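Local coordinates for phosphoribosylglycinamide synthetase (PDB 4DIM), which probably binds ATP and a metal ion and acts as a ligase of the ATP-grasp type, at residues A[201-206]-A[302-307]; A[207-212]-A[295-300]. One frame throughout, in Å; residues are numbered along the deposited sequence.

How the interactions relate
Both contacts set the hairpin of strands 194-203 and 206-219, part of the range assigned to the ATP-grasp domain, against helix 297-305, their centres about 10 Å apart. Along the chain the order is 201-206, 207-212, 295-300, 302-307, so the inner segments make interaction 2 and the outer ones interaction 1. The turn end of the hairpin meets the last turn of the helix, while the strand beyond meets its start. Leu208 N probably hydrogen-bonds Phe201 O (3.0 Å), and Phe201, touching both contacts, makes them neighbouring parts of one largely apolar sheet-helix interface. The helix also touches strand 9-13 and helix 20-29, and so lies between the hairpin and the N-terminal part of the chain.

Interaction 1 of 2, residues A[201-206]-A[302-307]; sequences FVYKND and ASMAIS
With chi1 at -169° and a bend only at chi3 (53°), Met304, present as selenomethionine, runs out from the last turn of its helix and turns its methyl group back at the tip, bringing selenium alongside both Phe201 and Tyr203. In both aromatic residues CG is likewise anti to the backbone N, and the Phe201 ring meets Met304 from the opposite direction. Selenium lies 4.3 Å from the centroid of that ring, 51° off its normal, a Met-aromatic contact neither over the face nor at the edge. A second, longer one is made with Tyr203, whose CD1 is 3.8 Å from Met304 SE as the two side chains slide past each other. Tyr203 also ends strand 194-203: a type I' turn leads through Lys204 and Asn205 to strand 206-219, closed by Asp206 N to Tyr203 O at 3.1 Å, with Tyr203 N to Asp206 O at 3.0 Å completing the hydrogen-bonded pair. Both Lys204 and Asn205 have positive phi, which asparagine accepts more readily than most residues. The Lys204 chain folds back, CG centred over one face of the Tyr203 ring. An alanine in place of Phe201 would remove the ring packed against selenium and is likely to leave a gap beside Met304, with its methyl end freer to turn. Methionine, whose place selenomethionine takes, is unbranched and flexible, with a polarisable heteroatom, and so fits beside two differently tilted rings. Past Met304 the helix ends in a Schellman motif, Ser307 at positive phi with N bonded to Met304 O at 3.0 Å.

Interaction 2 of 2, residues A[207-212]-A[295-300]; sequences VLFVMP and IEYYKM
A hairpin strand of the large antiparallel sheet lies here against the first turn of helix 297-305, with Phe209 meeting Tyr297 and Leu208 meeting Met300. The Phe209 and Tyr297 side chains cross at a slant, their centroids 5.8 Å apart and planes at 56°, so the pair is neither a stack nor T-shaped. Tyr297 CE1 comes in at the edge of the Phe209 ring, in its plane, 3.7 Å from Phe209 CZ. Tyrosine suits the helix side: its long flat ring spans to Phe209, bringing OH as well as CE1 to Phe209 CZ. Phe209 reaches this place because its chi1 of 66° sets the ring between backbone N and carbonyl carbon. Rings of Tyr293 and Trp314 also meet Phe209, making it part of a buried aromatic cluster between sheet and helices, where a large flat side chain fills space well. Alongside, Leu208 and Met300 (a selenomethionine) reach toward each other tip to tip, Leu208 CD1 touching Met300 CE at 3.8 Å; branched and flexible apolar chains match without directional bonds. Polar ties lie away from this interface: Tyr297 N bonds Glu290 OE2, and Lys299 NZ forms a salt bridge with Glu296 OE2 at 2.9 Å, from above the carboxylate plane.

Interaction 1 of 2, residues A[201-206]-A[302-307]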
loop_
_atom_site.group_PDB
_atom_site.type_symbol
_atom_site.label_atom_id
_atom_site.label_comp_id
_atom_site.label_asym_id
_atom_site.label_seq_id
_atom_site.Cartn_x
_atom_site.Cartn_y
_atom_site.Cartn_z
ATOM N N PHE A 201 6.501 5.161 -9.171
ATOM C CA PHE A 201 6.116 4.454 -10.375
ATOM C C PHE A 201 7.379 4.251 -11.178
ATOM O O PHE A 201 8.099 5.222 -11.393
ATOM C CB PHE A 201 5.068 5.279 -11.134
ATOM C CG PHE A 201 4.403 4.576 -12.282
ATOM C CD1 PHE A 201 3.155 3.989 -12.129
ATOM C CD2 PHE A 201 4.976 4.582 -13.540
ATOM C CE1 PHE A 201 2.511 3.397 -13.209
ATOM C CE2 PHE A 201 4.346 3.961 -14.608
ATOM C CZ PHE A 201 3.107 3.396 -14.438
ATOM N N VAL A 202 7.683 2.999 -11.547
ATOM C CA VAL A 202 8.866 2.667 -12.337
ATOM C C VAL A 202 8.435 2.072 -13.734
ATOM O O VAL A 202 7.605 1.193 -13.808
ATOM C CB VAL A 202 9.871 1.777 -11.542
ATOM C CG1 VAL A 202 9.241 0.506 -11.006
ATOM C CG2 VAL A 202 11.124 1.470 -12.363
ATOM N N TYR A 203 8.997 2.602 -14.827
ATOM C CA TYR A 203 8.701 2.146 -16.209
ATOM C C TYR A 203 9.968 2.128 -17.044
ATOM O O TYR A 203 10.596 3.171 -17.220
ATOM C CB TYR A 203 7.680 3.090 -16.848
ATOM C CG TYR A 203 7.442 2.848 -18.320
ATOM C CD1 TYR A 203 6.860 1.670 -18.762
ATOM C CD2 TYR A 203 7.681 3.847 -19.259
ATOM C CE1 TYR A 203 6.571 1.469 -20.110
ATOM C CE2 TYR A 203 7.374 3.666 -20.604
ATOM C CZ TYR A 203 6.844 2.465 -21.029
ATOM O OH TYR A 203 6.500 2.269 -22.340
ATOM N N LYS A 204 10.344 0.962 -17.558
ATOM C CA LYS A 204 11.567 0.779 -18.353
ATOM C C LYS A 204 12.783 1.289 -17.560
ATOM O O LYS A 204 13.661 1.967 -18.092
ATOM C CB LYS A 204 11.459 1.453 -19.728
ATOM C CG LYS A 204 10.369 0.867 -20.606
ATOM C CD LYS A 204 10.220 1.704 -21.875
ATOM C CE LYS A 204 9.439 1.010 -22.967
ATOM N NZ LYS A 204 10.319 0.183 -23.825
ATOM N N ASN A 205 12.768 1.002 -16.256
ATOM C CA ASN A 205 13.805 1.280 -15.267
ATOM C C ASN A 205 13.988 2.791 -14.936
ATOM O O ASN A 205 14.908 3.129 -14.192
ATOM C CB ASN A 205 15.129 0.603 -15.678
ATOM C CG ASN A 205 15.034 -0.920 -15.559
ATOM O OD1 ASN A 205 14.517 -1.466 -14.568
ATOM N ND2 ASN A 205 15.497 -1.657 -16.558
ATOM N N ASP A 206 13.037 3.657 -15.345
ATOM C CA ASP A 206 13.051 5.068 -15.015
ATOM C C ASP A 206 11.927 5.315 -13.982
ATOM O O ASP A 206 10.747 5.020 -14.209
ATOM C CB ASP A 206 12.909 5.948 -16.288
ATOM C CG ASP A 206 14.130 5.907 -17.243
ATOM O OD1 ASP A 206 15.290 6.102 -16.759
ATOM O OD2 ASP A 206 13.927 5.728 -18.481
ATOM N N ALA A 302 -3.032 0.464 -15.868
ATOM C CA ALA A 302 -3.720 -0.440 -16.806
ATOM C C ALA A 302 -3.061 -0.472 -18.162
ATOM O O ALA A 302 -2.927 -1.544 -18.739
ATOM C CB ALA A 302 -5.180 -0.011 -16.976
ATOM N N SER A 303 -2.700 0.692 -18.708
ATOM C CA SER A 303 -2.042 0.761 -20.022
ATOM C C SER A 303 -0.662 0.095 -19.978
ATOM O O SER A 303 -0.307 -0.594 -20.910
ATOM C CB SER A 303 -1.905 2.207 -20.497
ATOM O OG SER A 303 -0.968 2.951 -19.730
HETATM N N MSE A 304 0.111 0.302 -18.897
HETATM C CA MSE A 304 1.419 -0.318 -18.770
HETATM C C MSE A 304 1.286 -1.816 -18.814
HETATM O O MSE A 304 2.001 -2.478 -19.589
HETATM C CB MSE A 304 2.096 0.119 -17.459
HETATM C CG MSE A 304 3.594 -0.285 -17.365
HETATM SE SE MSE A 304 4.540 0.628 -15.943
HETATM C CE MSE A 304 3.372 0.226 -14.474
ATOM N N ALA A 305 0.341 -2.350 -17.990
ATOM C CA ALA A 305 0.032 -3.783 -17.886
ATOM C C ALA A 305 -0.123 -4.419 -19.232
ATOM O O ALA A 305 0.485 -5.463 -19.456
ATOM C CB ALA A 305 -1.257 -4.028 -17.085
ATOM N N ILE A 306 -0.957 -3.822 -20.111
ATOM C CA ILE A 306 -1.274 -4.416 -21.438
ATOM C C ILE A 306 -0.186 -4.133 -22.534
ATOM O O ILE A 306 -0.489 -4.276 -23.727
ATOM C CB ILE A 306 -2.695 -3.988 -21.954
ATOM C CG1 ILE A 306 -2.808 -2.455 -22.217
ATOM C CG2 ILE A 306 -3.761 -4.431 -20.974
ATOM C CD1 ILE A 306 -3.978 -2.032 -23.090
ATOM N N SER A 307 1.064 -3.778 -22.126
ATOM C CA SER A 307 2.201 -3.511 -23.012
ATOM C C SER A 307 1.968 -2.233 -23.850
ATOM O O SER A 307 2.334 -2.188 -25.019
ATOM C CB SER A 307 2.515 -4.726 -23.884
ATOM O OG SER A 307 3.908 -4.838 -24.147
#

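Interaction 2 of 2, residues A[207-212]-A[295-300]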
loop_
_atom_site.group_PDB
_atom_site.type_symbol
_atom_site.label_atom_id
_atom_site.label_comp_id
_atom_site.label_asym_id
_atom_site.label_seq_id
_atom_site.Cartn_x
_atom_site.Cartn_y
_atom_site.Cartn_z
ATOM N N VAL A 207 12.316 5.841 -12.829
ATOM C CA VAL A 207 11.392 6.173 -11.759
ATOM C C VAL A 207 10.827 7.550 -12.107
ATOM O O VAL A 207 11.540 8.569 -12.077
ATOM C CB VAL A 207 12.082 6.120 -10.384
ATOM C CG1 VAL A 207 11.138 6.584 -9.271
ATOM C CG2 VAL A 207 12.594 4.714 -10.114
ATOM N N LEU A 208 9.557 7.561 -12.496
ATOM C CA LEU A 208 8.853 8.775 -12.905
ATOM C C LEU A 208 8.728 9.762 -11.768
ATOM O O LEU A 208 8.864 10.974 -11.964
ATOM C CB LEU A 208 7.456 8.400 -13.396
ATOM C CG LEU A 208 7.430 7.393 -14.565
ATOM C CD1 LEU A 208 6.057 7.297 -15.155
ATOM C CD2 LEU A 208 8.460 7.736 -15.642
ATOM N N PHE A 209 8.425 9.256 -10.591
ATOM C CA PHE A 209 8.298 10.114 -9.430
ATOM C C PHE A 209 8.417 9.339 -8.121
ATOM O O PHE A 209 8.399 8.120 -8.091
ATOM C CB PHE A 209 6.935 10.854 -9.468
ATOM C CG PHE A 209 5.744 9.942 -9.328
ATOM C CD1 PHE A 209 5.297 9.546 -8.084
ATOM C CD2 PHE A 209 5.059 9.497 -10.442
ATOM C CE1 PHE A 209 4.214 8.700 -7.962
ATOM C CE2 PHE A 209 3.999 8.624 -10.314
ATOM C CZ PHE A 209 3.577 8.242 -9.074
ATOM N N VAL A 210 8.550 10.084 -7.048
ATOM C CA VAL A 210 8.464 9.620 -5.678
ATOM C C VAL A 210 7.616 10.685 -4.988
ATOM O O VAL A 210 7.972 11.869 -4.986
ATOM C CB VAL A 210 9.792 9.316 -4.959
ATOM C CG1 VAL A 210 9.523 8.662 -3.615
ATOM C CG2 VAL A 210 10.666 8.402 -5.804
HETATM N N MSE A 211 6.428 10.276 -4.529
HETATM C CA MSE A 211 5.509 11.190 -3.886
HETATM C C MSE A 211 5.335 10.848 -2.400
HETATM O O MSE A 211 4.483 10.029 -2.066
HETATM C CB MSE A 211 4.144 11.155 -4.588
HETATM C CG MSE A 211 3.197 12.286 -4.114
HETATM SE SE MSE A 211 1.374 11.927 -4.641
HETATM C CE MSE A 211 1.060 10.684 -3.367
ATOM N N PRO A 212 6.023 11.571 -1.495
ATOM C CA PRO A 212 5.786 11.363 -0.056
ATOM C C PRO A 212 4.349 11.689 0.343
ATOM O O PRO A 212 3.685 12.473 -0.314
ATOM C CB PRO A 212 6.791 12.322 0.610
ATOM C CG PRO A 212 7.854 12.503 -0.410
ATOM C CD PRO A 212 7.168 12.476 -1.725
ATOM N N ILE A 295 -3.164 13.853 -12.905
ATOM C CA ILE A 295 -3.049 12.781 -13.894
ATOM C C ILE A 295 -4.131 11.708 -13.680
ATOM O O ILE A 295 -4.961 11.811 -12.761
ATOM C CB ILE A 295 -1.629 12.131 -13.822
ATOM C CG1 ILE A 295 -1.337 11.559 -12.423
ATOM C CG2 ILE A 295 -0.545 13.088 -14.281
ATOM C CD1 ILE A 295 -0.185 10.723 -12.338
ATOM N N GLU A 296 -4.126 10.710 -14.595
ATOM C CA GLU A 296 -4.942 9.486 -14.596
ATOM C C GLU A 296 -3.977 8.307 -14.369
ATOM O O GLU A 296 -3.348 7.806 -15.303
ATOM C CB GLU A 296 -5.704 9.373 -15.914
ATOM C CG GLU A 296 -6.701 10.502 -16.096
ATOM C CD GLU A 296 -7.475 10.420 -17.391
ATOM O OE1 GLU A 296 -6.941 10.847 -18.444
ATOM O OE2 GLU A 296 -8.610 9.889 -17.355
ATOM N N TYR A 297 -3.800 7.955 -13.104
ATOM C CA TYR A 297 -2.832 6.997 -12.616
ATOM C C TYR A 297 -3.323 5.565 -12.731
ATOM O O TYR A 297 -2.525 4.715 -13.104
ATOM C CB TYR A 297 -2.518 7.365 -11.181
ATOM C CG TYR A 297 -1.344 6.643 -10.585
ATOM C CD1 TYR A 297 -0.109 6.646 -11.217
ATOM C CD2 TYR A 297 -1.423 6.080 -9.317
ATOM C CE1 TYR A 297 1.008 6.063 -10.622
ATOM C CE2 TYR A 297 -0.332 5.446 -8.741
ATOM C CZ TYR A 297 0.892 5.462 -9.382
ATOM O OH TYR A 297 1.995 4.915 -8.780
ATOM N N TYR A 298 -4.634 5.279 -12.542
ATOM C CA TYR A 298 -5.133 3.937 -12.856
ATOM C C TYR A 298 -4.981 3.634 -14.312
ATOM O O TYR A 298 -4.890 2.462 -14.649
ATOM C CB TYR A 298 -6.585 3.734 -12.481
ATOM C CG TYR A 298 -6.875 3.711 -10.989
ATOM C CD1 TYR A 298 -6.463 2.645 -10.190
ATOM C CD2 TYR A 298 -7.607 4.735 -10.381
ATOM C CE1 TYR A 298 -6.754 2.613 -8.828
ATOM C CE2 TYR A 298 -7.875 4.722 -9.022
ATOM C CZ TYR A 298 -7.525 3.622 -8.266
ATOM O OH TYR A 298 -7.955 3.582 -6.962
ATOM N N LYS A 299 -5.014 4.649 -15.182
ATOM C CA LYS A 299 -4.858 4.475 -16.626
ATOM C C LYS A 299 -3.431 4.188 -16.956
ATOM O O LYS A 299 -3.189 3.415 -17.861
ATOM C CB LYS A 299 -5.354 5.697 -17.408
ATOM C CG LYS A 299 -6.864 5.731 -17.476
ATOM C CD LYS A 299 -7.372 6.777 -18.398
ATOM C CE LYS A 299 -8.875 6.744 -18.415
ATOM N NZ LYS A 299 -9.450 7.836 -19.230
HETATM N N MSE A 300 -2.487 4.771 -16.201
HETATM C CA MSE A 300 -1.047 4.527 -16.360
HETATM C C MSE A 300 -0.745 3.103 -15.950
HETATM O O MSE A 300 0.004 2.406 -16.640
HETATM C CB MSE A 300 -0.202 5.506 -15.511
HETATM C CG MSE A 300 -0.146 6.907 -16.076
HETATM SE SE MSE A 300 0.531 8.222 -14.884
HETATM C CE MSE A 300 2.310 7.474 -14.748
#